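Local coordinates for myosin-2 (PDB 6IXO), which carries organelles and other cargo along polarized actin cables as a class V myosin, its globular tail, the part described here, binding the cargo receptors, at residues I85-I98 and N157-Q169. Residues are numbered along the deposited sequence; the frame is centred on the assembly and turned at random.
Sequences IQKVVTQLKGNDLI and NIYNIWLKKLQKQ. With SO4 (sulfate ion), chain D.
In the all-helical globular tail, the link from helix 71-90 to helix 97-124 packs along helix 134-180, and Lys-165 ties the link to helix 134-180. Its CB and CD touch Leu-97 CD1 as the chain crosses that side chain and bends at the last torsion (chi4 -68°). Lys-165 NZ thus reaches Thr-90 O, at the last residue of helix 71-90, at 2.9 Å from above the carbonyl plane. In the loop beyond, Leu-92 O receives Lys-165 NZ within its plane at 3.1 Å. With an alanine in place of Lys-165, both carbonyls would probably lose this donor and the link be less firmly held. Gln-169 NE2 donates to Gly-94 O (3.1 Å), which takes Leu-97 N on the opposite face of its plane. Leu-97 is a knob among Trp-162, Lys-165, Leu-166 and Gln-169. Trp-162 NE1 donates to Leu-97 O at 2.9 Å, nearly in the ring plane, while Leu-166 CD1 lies over one ring face, toward its rim. Before the link, Val-89 sets CG2 against Ile-158 CG2 (3.6 Å) and CG1 against Ile-161 CG2. At the margin, Asn-157 ND2 donates to Gln-86 OE1, the amides perpendicular. Segments 85-90 and 157-169 run nearly parallel (6°), fitting the helical bundle of a myosin V cargo-binding domain.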
ATOM      1  N   ILE A  85      -2.047  11.030 -13.790  1.00 28.46           N
ATOM      2  CA  ILE A  85      -1.414  10.158 -12.796  1.00 26.99           C
ATOM      3  C   ILE A  85      -2.479   9.272 -12.160  1.00 32.85           C
ATOM      4  O   ILE A  85      -2.290   8.067 -12.026  1.00 28.41           O
ATOM      5  CB  ILE A  85      -0.691  10.961 -11.690  1.00 27.70           C
ATOM      6  CG1 ILE A  85       0.594  11.613 -12.285  1.00 29.13           C
ATOM      7  CG2 ILE A  85      -0.371  10.043 -10.510  1.00 29.33           C
ATOM      8  CD1 ILE A  85       1.349  12.565 -11.300  1.00 32.71           C
ATOM      9  N   GLN A  86      -3.598   9.869 -11.786  1.00 33.75           N
ATOM     10  CA  GLN A  86      -4.627   9.062 -11.116  1.00 32.74           C
ATOM     11  C   GLN A  86      -5.091   7.963 -12.071  1.00 32.87           C
ATOM     12  O   GLN A  86      -5.249   6.801 -11.680  1.00 33.90           O
ATOM     13  CB  GLN A  86      -5.814   9.926 -10.688  1.00 31.19           C
ATOM     14  CG  GLN A  86      -6.920   9.071  -9.998  1.00 40.04           C
ATOM     15  CD  GLN A  86      -7.849   9.867  -9.090  1.00 42.08           C
ATOM     16  OE1 GLN A  86      -7.431  10.785  -8.362  1.00 47.07           O
ATOM     17  NE2 GLN A  86      -9.107   9.500  -9.103  1.00 44.94           N
ATOM     18  N   LYS A  87      -5.305   8.340 -13.329  1.00 31.07           N
ATOM     19  CA  LYS A  87      -5.703   7.374 -14.347  1.00 39.30           C
ATOM     20  C   LYS A  87      -4.669   6.267 -14.498  1.00 39.28           C
ATOM     21  O   LYS A  87      -5.015   5.085 -14.610  1.00 34.83           O
ATOM     22  CB  LYS A  87      -5.932   8.059 -15.694  1.00 37.92           C
ATOM     23  CG  LYS A  87      -6.326   7.072 -16.798  1.00 52.54           C
ATOM     24  CD  LYS A  87      -6.802   7.771 -18.073  1.00 69.72           C
ATOM     25  CE  LYS A  87      -7.388   6.777 -19.073  1.00 85.06           C
ATOM     26  NZ  LYS A  87      -7.798   7.414 -20.354  1.00 97.38           N
ATOM     27  N   VAL A  88      -3.394   6.629 -14.499  1.00 36.14           N
ATOM     28  CA  VAL A  88      -2.358   5.612 -14.606  1.00 30.89           C
ATOM     29  C   VAL A  88      -2.429   4.636 -13.434  1.00 30.03           C
ATOM     30  O   VAL A  88      -2.300   3.426 -13.610  1.00 29.52           O
ATOM     31  CB  VAL A  88      -0.935   6.250 -14.681  1.00 31.22           C
ATOM     32  CG1 VAL A  88       0.128   5.189 -14.504  1.00 28.82           C
ATOM     33  CG2 VAL A  88      -0.762   6.935 -16.074  1.00 28.18           C
ATOM     34  N   VAL A  89      -2.671   5.142 -12.229  1.00 24.17           N
ATOM     35  CA  VAL A  89      -2.661   4.215 -11.097  1.00 22.67           C
ATOM     36  C   VAL A  89      -3.931   3.315 -11.157  1.00 31.07           C
ATOM     37  O   VAL A  89      -3.894   2.151 -10.796  1.00 31.93           O
ATOM     38  CB  VAL A  89      -2.597   4.976  -9.798  1.00 25.09           C
ATOM     39  CG1 VAL A  89      -2.817   4.030  -8.606  1.00 25.13           C
ATOM     40  CG2 VAL A  89      -1.174   5.728  -9.672  1.00 24.74           C
ATOM     41  N   THR A  90      -5.017   3.858 -11.696  1.00 30.28           N
ATOM     42  CA  THR A  90      -6.286   3.130 -11.826  1.00 29.02           C
ATOM     43  C   THR A  90      -6.157   1.904 -12.753  1.00 35.71           C
ATOM     44  O   THR A  90      -6.859   0.886 -12.605  1.00 31.24           O
ATOM     45  CB  THR A  90      -7.373   4.136 -12.312  1.00 33.66           C
ATOM     46  OG1 THR A  90      -7.603   5.071 -11.248  1.00 38.74           O
ATOM     47  CG2 THR A  90      -8.700   3.446 -12.633  1.00 40.57           C
ATOM     48  N   GLN A  91      -5.219   1.988 -13.684  1.00 29.30           N
ATOM     49  CA  GLN A  91      -5.017   0.957 -14.698  1.00 32.63           C
ATOM     50  C   GLN A  91      -3.943  -0.055 -14.308  1.00 30.07           C
ATOM     51  O   GLN A  91      -3.697  -1.003 -15.047  1.00 35.71           O
ATOM     52  CB  GLN A  91      -4.660   1.634 -16.033  1.00 37.54           C
ATOM     53  CG  GLN A  91      -5.870   2.416 -16.600  1.00 46.97           C
ATOM     54  CD  GLN A  91      -5.597   3.082 -17.946  1.00 60.65           C
ATOM     55  OE1 GLN A  91      -4.457   3.395 -18.281  1.00 73.52           O
ATOM     56  NE2 GLN A  91      -6.653   3.295 -18.722  1.00 60.58           N
ATOM     57  N   LEU A  92      -3.314   0.124 -13.149  1.00 26.24           N
ATOM     58  CA  LEU A  92      -2.267  -0.810 -12.742  1.00 27.85           C
ATOM     59  C   LEU A  92      -2.846  -2.214 -12.489  1.00 35.81           C
ATOM     60  O   LEU A  92      -3.917  -2.358 -11.888  1.00 34.98           O
ATOM     61  CB  LEU A  92      -1.569  -0.339 -11.480  1.00 29.55           C
ATOM     62  CG  LEU A  92      -0.824   1.001 -11.626  1.00 29.54           C
ATOM     63  CD1 LEU A  92      -0.116   1.243 -10.312  1.00 26.61           C
ATOM     64  CD2 LEU A  92       0.174   0.900 -12.787  1.00 28.11           C
ATOM     65  N   LYS A  93      -2.129  -3.237 -12.920  1.00 33.66           N
ATOM     66  CA  LYS A  93      -2.592  -4.596 -12.646  1.00 38.14           C
ATOM     67  C   LYS A  93      -1.452  -5.593 -12.750  1.00 42.77           C
ATOM     68  O   LYS A  93      -0.392  -5.276 -13.259  1.00 38.10           O
ATOM     69  CB  LYS A  93      -3.698  -4.963 -13.615  1.00 38.20           C
ATOM     70  CG  LYS A  93      -3.174  -5.002 -15.025  1.00 43.92           C
ATOM     71  CD  LYS A  93      -4.255  -5.356 -16.021  1.00 54.68           C
ATOM     72  CE  LYS A  93      -5.416  -4.381 -15.923  1.00 69.00           C
ATOM     73  NZ  LYS A  93      -5.121  -3.033 -16.506  1.00 76.38           N
ATOM     74  N   GLY A  94      -1.656  -6.793 -12.220  1.00 42.87           N
ATOM     75  CA  GLY A  94      -0.728  -7.875 -12.486  1.00 45.16           C
ATOM     76  C   GLY A  94       0.609  -7.772 -11.778  1.00 42.40           C
ATOM     77  O   GLY A  94       0.693  -7.296 -10.643  1.00 39.93           O
ATOM     78  N   ASN A  95       1.645  -8.246 -12.459  1.00 40.42           N
ATOM     79  CA  ASN A  95       2.987  -8.368 -11.900  1.00 49.45           C
ATOM     80  C   ASN A  95       3.603  -7.030 -11.591  1.00 44.19           C
ATOM     81  O   ASN A  95       4.465  -6.932 -10.745  1.00 45.48           O
ATOM     82  CB  ASN A  95       3.908  -9.129 -12.865  1.00 59.90           C
ATOM     83  CG  ASN A  95       3.638 -10.640 -12.875  1.00 70.91           C
ATOM     84  OD1 ASN A  95       3.035 -11.194 -11.948  1.00 68.62           O
ATOM     85  ND2 ASN A  95       4.097 -11.309 -13.926  1.00 79.79           N
ATOM     86  N   ASP A  96       3.150  -6.005 -12.293  1.00 41.35           N
ATOM     87  CA  ASP A  96       3.679  -4.656 -12.132  1.00 46.25           C
ATOM     88  C   ASP A  96       3.041  -3.882 -11.001  1.00 38.05           C
ATOM     89  O   ASP A  96       3.503  -2.788 -10.648  1.00 28.10           O
ATOM     90  CB  ASP A  96       3.487  -3.868 -13.422  1.00 57.88           C
ATOM     91  CG  ASP A  96       4.457  -4.278 -14.481  1.00 69.76           C
ATOM     92  OD1 ASP A  96       5.554  -4.737 -14.104  1.00 68.56           O
ATOM     93  OD2 ASP A  96       4.120  -4.150 -15.677  1.00 85.14           O
ATOM     94  N   LEU A  97       1.981  -4.435 -10.430  1.00 32.72           N
ATOM     95  CA  LEU A  97       1.165  -3.684  -9.475  1.00 28.53           C
ATOM     96  C   LEU A  97       1.949  -3.100  -8.304  1.00 28.71           C
ATOM     97  O   LEU A  97       1.791  -1.931  -7.960  1.00 28.50           O
ATOM     98  CB  LEU A  97       0.050  -4.597  -8.931  1.00 26.79           C
ATOM     99  CG  LEU A  97      -0.821  -3.926  -7.874  1.00 27.23           C
ATOM    100  CD1 LEU A  97      -1.547  -2.723  -8.402  1.00 27.77           C
ATOM    101  CD2 LEU A  97      -1.825  -4.994  -7.397  1.00 29.48           C
ATOM    102  N   ILE A  98       2.804  -3.899  -7.684  1.00 25.92           N
ATOM    103  CA  ILE A  98       3.499  -3.404  -6.497  1.00 24.19           C
ATOM    104  C   ILE A  98       4.590  -2.370  -6.888  1.00 27.07           C
ATOM    105  O   ILE A  98       4.546  -1.246  -6.388  1.00 27.54           O
ATOM    106  CB  ILE A  98       4.122  -4.579  -5.660  1.00 28.88           C
ATOM    107  CG1 ILE A  98       2.984  -5.398  -5.014  1.00 27.33           C
ATOM    108  CG2 ILE A  98       5.084  -4.030  -4.599  1.00 28.35           C
ATOM    109  CD1 ILE A  98       3.458  -6.881  -4.573  1.00 22.82           C
ATOM    110  N   ASN A 157      -6.006   9.456  -2.962  1.00 27.21           N
ATOM    111  CA  ASN A 157      -6.679   8.685  -3.996  1.00 26.22           C
ATOM    112  C   ASN A 157      -5.818   7.561  -4.484  1.00 28.26           C
ATOM    113  O   ASN A 157      -6.273   6.411  -4.511  1.00 28.26           O
ATOM    114  CB  ASN A 157      -7.098   9.596  -5.189  1.00 25.60           C
ATOM    115  CG  ASN A 157      -8.218  10.498  -4.817  1.00 32.14           C
ATOM    116  OD1 ASN A 157      -8.775  10.354  -3.714  1.00 31.77           O
ATOM    117  ND2 ASN A 157      -8.578  11.441  -5.702  1.00 34.84           N
ATOM    118  N   ILE A 158      -4.577   7.840  -4.863  1.00 27.38           N
ATOM    119  CA  ILE A 158      -3.803   6.745  -5.463  1.00 24.79           C
ATOM    120  C   ILE A 158      -3.372   5.752  -4.358  1.00 28.13           C
ATOM    121  O   ILE A 158      -3.217   4.564  -4.626  1.00 25.62           O
ATOM    122  CB  ILE A 158      -2.564   7.230  -6.290  1.00 27.02           C
ATOM    123  CG1 ILE A 158      -1.534   7.996  -5.452  1.00 25.08           C
ATOM    124  CG2 ILE A 158      -3.028   8.001  -7.512  1.00 27.49           C
ATOM    125  CD1 ILE A 158      -0.141   7.917  -6.100  1.00 22.12           C
ATOM    126  N   TYR A 159      -3.246   6.219  -3.126  1.00 22.22           N
ATOM    127  CA  TYR A 159      -2.910   5.286  -2.028  1.00 25.70           C
ATOM    128  C   TYR A 159      -4.080   4.274  -1.873  1.00 25.54           C
ATOM    129  O   TYR A 159      -3.867   3.044  -1.759  1.00 24.75           O
ATOM    130  CB  TYR A 159      -2.687   6.035  -0.721  1.00 24.26           C
ATOM    131  CG  TYR A 159      -2.365   5.054   0.413  1.00 24.78           C
ATOM    132  CD1 TYR A 159      -1.082   4.567   0.555  1.00 23.00           C
ATOM    133  CD2 TYR A 159      -3.338   4.642   1.311  1.00 28.33           C
ATOM    134  CE1 TYR A 159      -0.742   3.647   1.584  1.00 22.88           C
ATOM    135  CE2 TYR A 159      -3.040   3.708   2.358  1.00 24.22           C
ATOM    136  CZ  TYR A 159      -1.755   3.220   2.471  1.00 25.74           C
ATOM    137  OH  TYR A 159      -1.408   2.364   3.499  1.00 27.30           O
ATOM    138  N   ASN A 160      -5.304   4.801  -1.900  1.00 23.37           N
ATOM    139  CA  ASN A 160      -6.484   3.934  -1.725  1.00 29.68           C
ATOM    140  C   ASN A 160      -6.783   3.062  -2.917  1.00 31.24           C
ATOM    141  O   ASN A 160      -7.226   1.923  -2.779  1.00 26.15           O
ATOM    142  CB  ASN A 160      -7.677   4.792  -1.377  1.00 26.95           C
ATOM    143  CG  ASN A 160      -7.757   5.027   0.088  1.00 33.60           C
ATOM    144  OD1 ASN A 160      -8.172   4.141   0.825  1.00 30.16           O
ATOM    145  ND2 ASN A 160      -7.292   6.189   0.552  1.00 22.85           N
ATOM    146  N   ILE A 161      -6.577   3.601  -4.101  1.00 22.70           N
ATOM    147  CA  ILE A 161      -6.778   2.816  -5.320  1.00 25.87           C
ATOM    148  C   ILE A 161      -5.811   1.627  -5.319  1.00 29.60           C
ATOM    149  O   ILE A 161      -6.181   0.467  -5.583  1.00 25.92           O
ATOM    150  CB  ILE A 161      -6.563   3.671  -6.557  1.00 23.62           C
ATOM    151  CG1 ILE A 161      -7.751   4.640  -6.748  1.00 25.91           C
ATOM    152  CG2 ILE A 161      -6.377   2.798  -7.822  1.00 24.33           C
ATOM    153  CD1 ILE A 161      -7.455   5.786  -7.786  1.00 29.57           C
ATOM    154  N   TRP A 162      -4.566   1.922  -4.988  1.00 24.48           N
ATOM    155  CA  TRP A 162      -3.518   0.907  -4.978  1.00 24.65           C
ATOM    156  C   TRP A 162      -3.750  -0.139  -3.897  1.00 28.52           C
ATOM    157  O   TRP A 162      -3.637  -1.330  -4.148  1.00 25.46           O
ATOM    158  CB  TRP A 162      -2.176   1.564  -4.748  1.00 23.15           C
ATOM    159  CG  TRP A 162      -0.976   0.628  -4.834  1.00 20.08           C
ATOM    160  CD1 TRP A 162      -0.595  -0.149  -5.915  1.00 21.75           C
ATOM    161  CD2 TRP A 162      -0.014   0.404  -3.818  1.00 19.49           C
ATOM    162  NE1 TRP A 162       0.577  -0.811  -5.620  1.00 21.98           N
ATOM    163  CE2 TRP A 162       0.958  -0.478  -4.340  1.00 19.63           C
ATOM    164  CE3 TRP A 162       0.136   0.874  -2.510  1.00 23.33           C
ATOM    165  CZ2 TRP A 162       2.052  -0.910  -3.596  1.00 20.92           C
ATOM    166  CZ3 TRP A 162       1.248   0.462  -1.774  1.00 24.06           C
ATOM    167  CH2 TRP A 162       2.190  -0.414  -2.317  1.00 23.27           C
ATOM    168  N   LEU A 163      -4.054   0.326  -2.697  1.00 23.48           N
ATOM    169  CA  LEU A 163      -4.185  -0.574  -1.560  1.00 24.08           C
ATOM    170  C   LEU A 163      -5.357  -1.549  -1.818  1.00 27.04           C
ATOM    171  O   LEU A 163      -5.264  -2.739  -1.505  1.00 27.60           O
ATOM    172  CB  LEU A 163      -4.391   0.225  -0.269  1.00 28.34           C
ATOM    173  CG  LEU A 163      -4.223  -0.549   1.055  1.00 35.83           C
ATOM    174  CD1 LEU A 163      -2.970  -1.432   1.041  1.00 32.90           C
ATOM    175  CD2 LEU A 163      -4.173   0.391   2.274  1.00 31.99           C
ATOM    176  N   LYS A 164      -6.433  -1.051  -2.418  1.00 25.54           N
ATOM    177  CA  LYS A 164      -7.557  -1.931  -2.743  1.00 25.89           C
ATOM    178  C   LYS A 164      -7.158  -2.995  -3.751  1.00 28.95           C
ATOM    179  O   LYS A 164      -7.536  -4.166  -3.629  1.00 26.24           O
ATOM    180  CB  LYS A 164      -8.746  -1.118  -3.274  1.00 26.10           C
ATOM    181  CG  LYS A 164      -9.876  -2.040  -3.816  1.00 26.70           C
ATOM    182  CD  LYS A 164     -11.139  -1.226  -4.254  1.00 31.68           C
ATOM    183  CE  LYS A 164     -11.712  -0.378  -3.089  1.00 34.44           C
ATOM    184  NZ  LYS A 164     -12.225  -1.212  -1.905  1.00 34.61           N
ATOM    185  N   LYS A 165      -6.380  -2.614  -4.750  1.00 22.56           N
ATOM    186  CA  LYS A 165      -5.895  -3.597  -5.719  1.00 25.10           C
ATOM    187  C   LYS A 165      -5.003  -4.641  -5.058  1.00 24.99           C
ATOM    188  O   LYS A 165      -5.080  -5.826  -5.405  1.00 26.66           O
ATOM    189  CB  LYS A 165      -5.118  -2.907  -6.870  1.00 24.62           C
ATOM    190  CG  LYS A 165      -6.037  -2.190  -7.895  1.00 25.83           C
ATOM    191  CD  LYS A 165      -5.144  -1.200  -8.761  1.00 26.79           C
ATOM    192  CE  LYS A 165      -6.051  -0.439  -9.757  1.00 29.25           C
ATOM    193  NZ  LYS A 165      -6.600  -1.345 -10.775  1.00 34.49           N
ATOM    194  N   LEU A 166      -4.167  -4.205  -4.118  1.00 22.98           N
ATOM    195  CA  LEU A 166      -3.360  -5.148  -3.342  1.00 24.15           C
ATOM    196  C   LEU A 166      -4.237  -6.148  -2.584  1.00 28.13           C
ATOM    197  O   LEU A 166      -3.943  -7.330  -2.580  1.00 25.33           O
ATOM    198  CB  LEU A 166      -2.475  -4.426  -2.325  1.00 21.34           C
ATOM    199  CG  LEU A 166      -1.375  -3.561  -2.983  1.00 25.20           C
ATOM    200  CD1 LEU A 166      -0.594  -2.961  -1.838  1.00 24.39           C
ATOM    201  CD2 LEU A 166      -0.395  -4.363  -3.881  1.00 24.58           C
ATOM    202  N   GLN A 167      -5.275  -5.654  -1.919  1.00 23.04           N
ATOM    203  CA  GLN A 167      -6.208  -6.546  -1.229  1.00 24.05           C
ATOM    204  C   GLN A 167      -6.813  -7.581  -2.162  1.00 31.90           C
ATOM    205  O   GLN A 167      -6.920  -8.764  -1.789  1.00 29.60           O
ATOM    206  CB  GLN A 167      -7.331  -5.743  -0.561  1.00 24.26           C
ATOM    207  CG  GLN A 167      -6.834  -4.860   0.617  1.00 23.74           C
ATOM    208  CD  GLN A 167      -7.991  -4.290   1.429  1.00 26.66           C
ATOM    209  OE1 GLN A 167      -9.019  -3.950   0.883  1.00 30.17           O
ATOM    210  NE2 GLN A 167      -7.823  -4.214   2.738  1.00 25.42           N
ATOM    211  N   LYS A 168      -7.252  -7.161  -3.351  1.00 27.23           N
ATOM    212  CA  LYS A 168      -7.849  -8.129  -4.282  1.00 29.89           C
ATOM    213  C   LYS A 168      -6.852  -9.204  -4.704  1.00 32.48           C
ATOM    214  O   LYS A 168      -7.228 -10.350  -4.888  1.00 28.60           O
ATOM    215  CB  LYS A 168      -8.403  -7.437  -5.529  1.00 31.11           C
ATOM    216  CG  LYS A 168      -9.422  -6.343  -5.234  1.00 37.76           C
ATOM    217  CD  LYS A 168     -10.659  -6.882  -4.525  1.00 38.00           C
ATOM    218  CE  LYS A 168     -11.682  -5.757  -4.233  1.00 39.40           C
ATOM    219  NZ  LYS A 168     -12.276  -5.153  -5.469  1.00 37.23           N
ATOM    220  N   GLN A 169      -5.593  -8.835  -4.927  1.00 26.05           N
ATOM    221  CA  GLN A 169      -4.582  -9.841  -5.262  1.00 27.92           C
ATOM    222  C   GLN A 169      -4.423 -10.806  -4.128  1.00 29.17           C
ATOM    223  O   GLN A 169      -4.234 -12.003  -4.353  1.00 32.02           O
ATOM    224  CB  GLN A 169      -3.207  -9.197  -5.559  1.00 30.21           C
ATOM    225  CG  GLN A 169      -3.142  -8.567  -6.943  1.00 37.96           C
ATOM    226  CD  GLN A 169      -1.709  -8.450  -7.489  1.00 47.40           C
ATOM    227  OE1 GLN A 169      -0.735  -8.660  -6.761  1.00 60.45           O
ATOM    228  NE2 GLN A 169      -1.586  -8.142  -8.791  1.00 37.89           N
TER
HETATM  229  S   SO4 D1603      -8.244  -1.374 -15.533  1.00167.32           S
HETATM  230  O1  SO4 D1603      -9.646  -1.710 -15.720  1.00169.01           O
HETATM  231  O2  SO4 D1603      -7.682  -2.163 -14.440  1.00165.31           O
HETATM  232  O3  SO4 D1603      -7.519  -1.649 -16.770  1.00165.55           O
HETATM  233  O4  SO4 D1603      -8.154   0.044 -15.207  1.00175.18           O
HETATM  234  O   HOH W   1      -4.315  -6.990 -10.506  1.00 28.48           O